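SusD homolog (Bacteroides thetaiotaomicron, PDB 3SGH) probably binds glycans at the cell surface as a SusD-like outer-membrane lipoprotein, serving carbohydrate uptake by this gut bacterium. Local coordinates at residues A[364-367]-A[368-371]; A[406-409]-A[410-414]; A[465-468]-A[469-472]. All coordinates share one frame; numbering follows the deposited sequence.

Contact 1: A[364-367]-A[368-371]; sequences LADA and TSIP
The flat carboxylate of D366 meets T368 and S369 round its rim, and none of the three firm bonds comes from above a face. T368 N meets D366 OD1 nearly end-on, at 2.9 Å. On the syn side, S369 N reaches the same oxygen only 19° out of the carboxylate plane, and S369 OG sits 2.6 Å from D366 OD2, using that oxygen's syn lone pair. One residue thus spans both oxygens, because chi1 of -61° sets S369 OG beside its own backbone N. The bond from OD1 to T368 N makes this an Asx turn, here extended by the second amide, and two N-H groups and a hydroxyl fix the rotation of the carboxylate. Replacing D366 by an alanine would probably leave T368 N and S369 N without their shared acceptor and set the S369 hydroxyl free to turn. A water lies within hydrogen-bonding distance of two backbone carbonyls, 3.0 Å from D366 O and 2.7 Å from S369 O. The turn belongs to the surface loop leaving helix 360-364: before it, L364 packs on V348 and R349 of helix 340-354, while beyond it P371 rests on Y262 and S391, well ahead of helix 403-417.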
loop_
_atom_site.group_PDB
_atom_site.type_symbol
_atom_site.label_atom_id
_atom_site.label_comp_id
_atom_site.label_asym_id
_atom_site.label_seq_id
_atom_site.Cartn_x
_atom_site.Cartn_y
_atom_site.Cartn_z
ATOM N N LEU A 364 -8.659 14.316 18.558
ATOM C CA LEU A 364 -7.385 14.019 19.166
ATOM C C LEU A 364 -7.452 14.061 20.691
ATOM O O LEU A 364 -6.477 13.659 21.363
ATOM C CB LEU A 364 -6.311 15.005 18.672
ATOM C CG LEU A 364 -5.744 14.695 17.274
ATOM C CD1 LEU A 364 -4.872 15.848 16.736
ATOM C CD2 LEU A 364 -4.925 13.431 17.334
ATOM N N ALA A 365 -8.533 14.620 21.216
ATOM C CA ALA A 365 -8.787 14.686 22.658
ATOM C C ALA A 365 -9.591 13.475 23.148
ATOM O O ALA A 365 -9.898 13.382 24.361
ATOM C CB ALA A 365 -9.548 15.974 23.011
ATOM N N ASP A 366 -9.934 12.559 22.249
ATOM C CA ASP A 366 -10.764 11.409 22.607
ATOM C C ASP A 366 -9.944 10.320 23.289
ATOM O O ASP A 366 -9.186 9.600 22.647
ATOM C CB ASP A 366 -11.481 10.852 21.374
ATOM C CG ASP A 366 -12.466 9.752 21.711
ATOM O OD1 ASP A 366 -12.275 9.020 22.705
ATOM O OD2 ASP A 366 -13.437 9.569 20.932
ATOM N N ALA A 367 -10.101 10.202 24.609
ATOM C CA ALA A 367 -9.379 9.200 25.384
ATOM C C ALA A 367 -10.195 7.918 25.671
ATOM O O ALA A 367 -9.682 7.005 26.294
ATOM C CB ALA A 367 -8.927 9.824 26.731
ATOM N N THR A 368 -11.430 7.842 25.191
ATOM C CA THR A 368 -12.364 6.801 25.661
ATOM C C THR A 368 -12.783 5.806 24.555
ATOM O O THR A 368 -12.978 4.595 24.816
ATOM C CB THR A 368 -13.614 7.432 26.312
ATOM O OG1 THR A 368 -14.276 8.314 25.404
ATOM C CG2 THR A 368 -13.290 8.229 27.576
ATOM N N SER A 369 -12.950 6.315 23.338
ATOM C CA SER A 369 -13.500 5.527 22.270
ATOM C C SER A 369 -12.536 4.428 21.817
ATOM O O SER A 369 -11.344 4.670 21.674
ATOM C CB SER A 369 -13.873 6.410 21.065
ATOM O OG SER A 369 -14.853 7.376 21.387
ATOM N N ILE A 370 -13.062 3.233 21.587
ATOM C CA ILE A 370 -12.212 2.119 21.146
ATOM C C ILE A 370 -12.704 1.547 19.828
ATOM O O ILE A 370 -13.851 1.777 19.429
ATOM C CB ILE A 370 -12.138 1.021 22.218
ATOM C CG1 ILE A 370 -13.506 0.409 22.486
ATOM C CG2 ILE A 370 -11.493 1.640 23.522
ATOM C CD1 ILE A 370 -13.521 -0.583 23.652
ATOM N N PRO A 371 -11.843 0.814 19.127
ATOM C CA PRO A 371 -12.242 0.283 17.828
ATOM C C PRO A 371 -13.480 -0.614 17.955
ATOM O O PRO A 371 -13.643 -1.351 18.919
ATOM C CB PRO A 371 -10.961 -0.439 17.349
ATOM C CG PRO A 371 -9.859 0.275 18.078
ATOM C CD PRO A 371 -10.397 0.625 19.386
HETATM O O HOH W 1 -10.224 7.079 21.466
#

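Contact 2: A[406-409]-A[410-414]; sequences KLER and VLTQK
E408 and T412 meet one turn apart within helix 403-417, a buried local contact of i to i+4 type in the helix-rich body of this SusD-like protein, whose family belongs to the TPR clan. The carbonyl of E408 is used twice. T412 N donates to E408 O at 2.8 Å in the usual helical manner, while the hydroxyl of the same threonine, T412 OG1, donates to E408 O at 2.7 Å. The two donors come from opposite faces of the carbonyl plane, the hydroxyl 36° out of it. The hydroxyl is brought there by chi1 of -58°, which turns OG1 back beside its backbone N; a buried polar atom is thereby satisfied inside the helix itself. E408 and T412 lie side by side and point the same way, and a water spans them, donating to E408 OE2 and to T412 OG1, each at 2.8 Å. That carboxylate oxygen also takes a hydrogen bond from S391 and a salt bridge from R436, so the glutamate is held well beyond its own helix. On another flank L407 and L411 pack obliquely, with L407 CD1 3.9 Å from L411 CD1. With CG anti to the backbone N (chi1 -174°), and CD1 then turned by chi2, the end of L407 comes nearer the following turn although its CB starts away from it. V410 CG2 rests 3.4 Å from K406 O, beside the regular helical bond from V410 N. Around the contact, R409, V410 and Q413 face Y344 of helix 340-354, L407 and L411 lie against E328 of helix 319-331, and L411 also reaches D428 and T432 of helix 424-432.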
loop_
_atom_site.group_PDB
_atom_site.type_symbol
_atom_site.label_atom_id
_atom_site.label_comp_id
_atom_site.label_asym_id
_atom_site.label_seq_id
_atom_site.Cartn_x
_atom_site.Cartn_y
_atom_site.Cartn_z
ATOM N N LYS A 406 2.068 2.648 22.194
ATOM C CA LYS A 406 2.458 3.813 21.380
ATOM C C LYS A 406 2.566 3.429 19.911
ATOM O O LYS A 406 2.130 4.185 19.036
ATOM C CB LYS A 406 3.782 4.419 21.851
ATOM C CG LYS A 406 3.706 5.014 23.270
ATOM C CD LYS A 406 4.947 5.868 23.554
ATOM C CE LYS A 406 4.818 6.690 24.810
ATOM N NZ LYS A 406 6.153 7.327 25.134
ATOM N N LEU A 407 3.152 2.280 19.641
ATOM C CA LEU A 407 3.312 1.835 18.251
ATOM C C LEU A 407 1.967 1.534 17.609
ATOM O O LEU A 407 1.711 1.957 16.461
ATOM C CB LEU A 407 4.231 0.635 18.203
ATOM C CG LEU A 407 4.614 0.139 16.806
ATOM C CD1 LEU A 407 5.281 1.223 15.995
ATOM C CD2 LEU A 407 5.500 -1.155 16.877
ATOM N N GLU A 408 1.097 0.822 18.333
ATOM C CA GLU A 408 -0.212 0.472 17.780
ATOM C C GLU A 408 -1.030 1.737 17.506
ATOM O O GLU A 408 -1.714 1.826 16.482
ATOM C CB GLU A 408 -0.980 -0.455 18.708
ATOM C CG GLU A 408 -2.328 -0.871 18.106
ATOM C CD GLU A 408 -3.126 -1.883 18.886
ATOM O OE1 GLU A 408 -2.757 -2.237 20.037
ATOM O OE2 GLU A 408 -4.151 -2.354 18.290
ATOM N N ARG A 409 -0.910 2.715 18.388
ATOM C CA ARG A 409 -1.578 3.985 18.204
ATOM C C ARG A 409 -1.118 4.686 16.923
ATOM O O ARG A 409 -1.948 5.073 16.078
ATOM C CB ARG A 409 -1.324 4.883 19.415
ATOM C CG ARG A 409 -2.021 6.217 19.334
ATOM C CD ARG A 409 -2.062 6.919 20.686
ATOM N NE ARG A 409 -3.036 6.280 21.567
ATOM C CZ ARG A 409 -2.795 5.595 22.684
ATOM N NH1 ARG A 409 -1.569 5.458 23.191
ATOM N NH2 ARG A 409 -3.823 5.076 23.340
ATOM N N VAL A 410 0.205 4.832 16.774
ATOM C CA VAL A 410 0.760 5.408 15.548
ATOM C C VAL A 410 0.285 4.660 14.275
ATOM O O VAL A 410 -0.209 5.251 13.318
ATOM C CB VAL A 410 2.284 5.508 15.646
ATOM C CG1 VAL A 410 2.960 5.783 14.301
ATOM C CG2 VAL A 410 2.676 6.572 16.716
ATOM N N LEU A 411 0.500 3.345 14.238
ATOM C CA LEU A 411 0.179 2.573 13.054
ATOM C C LEU A 411 -1.309 2.425 12.760
ATOM O O LEU A 411 -1.702 2.336 11.586
ATOM C CB LEU A 411 0.855 1.200 13.119
ATOM C CG LEU A 411 2.358 1.325 13.155
ATOM C CD1 LEU A 411 2.974 -0.078 13.130
ATOM C CD2 LEU A 411 2.856 2.175 11.997
ATOM N N THR A 412 -2.149 2.438 13.780
ATOM C CA THR A 412 -3.608 2.461 13.551
ATOM C C THR A 412 -4.075 3.765 12.879
ATOM O O THR A 412 -4.840 3.726 11.889
ATOM C CB THR A 412 -4.387 2.180 14.856
ATOM O OG1 THR A 412 -3.970 0.908 15.363
ATOM C CG2 THR A 412 -5.922 2.139 14.601
ATOM N N GLN A 413 -3.698 4.928 13.424
ATOM C CA GLN A 413 -4.053 6.206 12.777
ATOM C C GLN A 413 -3.360 6.338 11.407
ATOM O O GLN A 413 -3.928 6.871 10.470
ATOM C CB GLN A 413 -3.769 7.404 13.674
ATOM C CG GLN A 413 -4.705 7.476 14.846
ATOM C CD GLN A 413 -6.151 7.778 14.419
ATOM O OE1 GLN A 413 -6.363 8.457 13.455
ATOM N NE2 GLN A 413 -7.121 7.233 15.130
ATOM N N LYS A 414 -2.147 5.820 11.286
ATOM C CA LYS A 414 -1.493 5.847 9.975
ATOM C C LYS A 414 -2.321 5.077 8.947
ATOM O O LYS A 414 -2.483 5.499 7.776
ATOM C CB LYS A 414 -0.098 5.258 10.058
ATOM C CG LYS A 414 0.627 5.159 8.722
ATOM C CD LYS A 414 1.938 4.359 8.930
ATOM C CE LYS A 414 2.695 4.065 7.682
ATOM N NZ LYS A 414 3.810 3.116 7.933
HETATM O O HOH W 2 -4.583 -1.775 15.578
#

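Contact 3: A[465-468]-A[469-472]; sequences NNNK and ANVE
K468, the first residue of helix 468-477, slants across E472, one turn further on. Its CB lies 3.0 Å from A469 N, the amide that follows it; K468 CG already comes within 3.8 Å of E472 OE2. After an extended run, the last torsion bends (chi4 61°) and turns the ammonium toward E472: CE passes near the same carboxylate oxygen, and K468 NZ closes a salt bridge to E472 OE2 at 2.8 Å. The lysine comes from above the carboxylate plane, 44° out of it. From the other side of the bridge, E472 CG lies 3.1 Å from K468 O, the carbonyl that accepts the helical bond from E472 N. Two helices meet here at a break of one residue: helix 461-466 ends, and N467 leaves helical angles and serves as N-cap residue of helix 468-477, though its side chain makes no capping bond. Instead N467 OD1 accepts from N470 ND2 at 3.0 Å, in its carbonyl plane and on a lone pair, with the two amide planes 79° apart. A water donates to N467 OD1 at 2.7 Å and accepts from N470 N. N467 ND2 is hydrogen-bonded to E463 OE1, in helix 461-466, and to A135 O.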
loop_
_atom_site.group_PDB
_atom_site.type_symbol
_atom_site.label_atom_id
_atom_site.label_comp_id
_atom_site.label_asym_id
_atom_site.label_seq_id
_atom_site.Cartn_x
_atom_site.Cartn_y
_atom_site.Cartn_z
ATOM N N ASN A 465 8.115 -21.409 -16.087
ATOM C CA ASN A 465 8.073 -21.958 -17.431
ATOM C C ASN A 465 9.219 -21.432 -18.304
ATOM O O ASN A 465 9.853 -22.225 -18.967
ATOM C CB ASN A 465 6.695 -21.632 -18.069
ATOM C CG ASN A 465 5.615 -22.608 -17.659
ATOM O OD1 ASN A 465 5.897 -23.685 -17.130
ATOM N ND2 ASN A 465 4.375 -22.265 -17.966
ATOM N N ASN A 466 9.494 -20.131 -18.233
ATOM C CA ASN A 466 10.467 -19.450 -19.098
ATOM C C ASN A 466 11.757 -18.983 -18.456
ATOM O O ASN A 466 12.684 -18.558 -19.163
ATOM C CB ASN A 466 9.798 -18.263 -19.771
ATOM C CG ASN A 466 8.568 -18.681 -20.543
ATOM O OD1 ASN A 466 8.676 -19.392 -21.545
ATOM N ND2 ASN A 466 7.413 -18.273 -20.070
ATOM N N ASN A 467 11.821 -19.020 -17.129
ATOM C CA ASN A 467 13.013 -18.611 -16.411
ATOM C C ASN A 467 13.269 -19.621 -15.285
ATOM O O ASN A 467 13.588 -19.260 -14.146
ATOM C CB ASN A 467 12.813 -17.196 -15.879
ATOM C CG ASN A 467 14.104 -16.542 -15.380
ATOM O OD1 ASN A 467 15.217 -16.959 -15.716
ATOM N ND2 ASN A 467 13.948 -15.495 -14.574
ATOM N N LYS A 468 13.158 -20.899 -15.643
ATOM C CA LYS A 468 13.102 -21.988 -14.686
ATOM C C LYS A 468 14.289 -22.116 -13.707
ATOM O O LYS A 468 14.088 -22.224 -12.503
ATOM C CB LYS A 468 12.976 -23.313 -15.420
ATOM C CG LYS A 468 12.676 -24.522 -14.504
ATOM C CD LYS A 468 12.604 -25.798 -15.369
ATOM C CE LYS A 468 12.614 -27.026 -14.521
ATOM N NZ LYS A 468 11.435 -27.013 -13.615
ATOM N N ALA A 469 15.498 -22.160 -14.237
ATOM C CA ALA A 469 16.693 -22.293 -13.405
ATOM C C ALA A 469 16.784 -21.122 -12.411
ATOM O O ALA A 469 17.038 -21.329 -11.215
ATOM C CB ALA A 469 18.017 -22.422 -14.325
ATOM N N ASN A 470 16.506 -19.894 -12.853
ATOM C CA ASN A 470 16.680 -18.765 -11.949
ATOM C C ASN A 470 15.581 -18.686 -10.889
ATOM O O ASN A 470 15.844 -18.383 -9.736
ATOM C CB ASN A 470 16.780 -17.447 -12.737
ATOM C CG ASN A 470 18.071 -17.349 -13.547
ATOM O OD1 ASN A 470 19.097 -17.823 -13.109
ATOM N ND2 ASN A 470 18.017 -16.740 -14.729
ATOM N N VAL A 471 14.341 -18.970 -11.276
ATOM C CA VAL A 471 13.260 -18.954 -10.283
ATOM C C VAL A 471 13.446 -20.093 -9.260
ATOM O O VAL A 471 13.198 -19.923 -8.097
ATOM C CB VAL A 471 11.841 -18.887 -10.905
ATOM C CG1 VAL A 471 11.376 -20.183 -11.426
ATOM C CG2 VAL A 471 10.858 -18.296 -9.833
ATOM N N GLU A 472 13.919 -21.252 -9.691
ATOM C CA GLU A 472 14.184 -22.346 -8.739
ATOM C C GLU A 472 15.281 -21.987 -7.729
ATOM O O GLU A 472 15.202 -22.349 -6.549
ATOM C CB GLU A 472 14.499 -23.646 -9.497
ATOM C CG GLU A 472 13.288 -24.158 -10.233
ATOM C CD GLU A 472 13.447 -25.523 -10.914
ATOM O OE1 GLU A 472 14.569 -25.941 -11.275
ATOM O OE2 GLU A 472 12.392 -26.161 -11.098
HETATM O O HOH W 3 16.485 -19.336 -15.867
#

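How the contacts relate
The three contacts follow one another along the chain, each closing before the next opens. Contacts 1 and 2 lie on the same side of the chain's centre, 13 Å apart between centres and about 6 Å between nearest atoms. They do not touch, but they share surroundings: S391 and T394, in the loop between them, meet residues of both, and helix 340-354 packs against L364 as well as the helix of contact 2. Contact 3 lies across the chain's centre, 52 Å from contact 1 and 41 Å from contact 2 between centres. A surface turn, a buried helix and an N-cap junction between two helices illustrate short-range side-chain bonding in separate regions of one chain in which helices far outnumber strands.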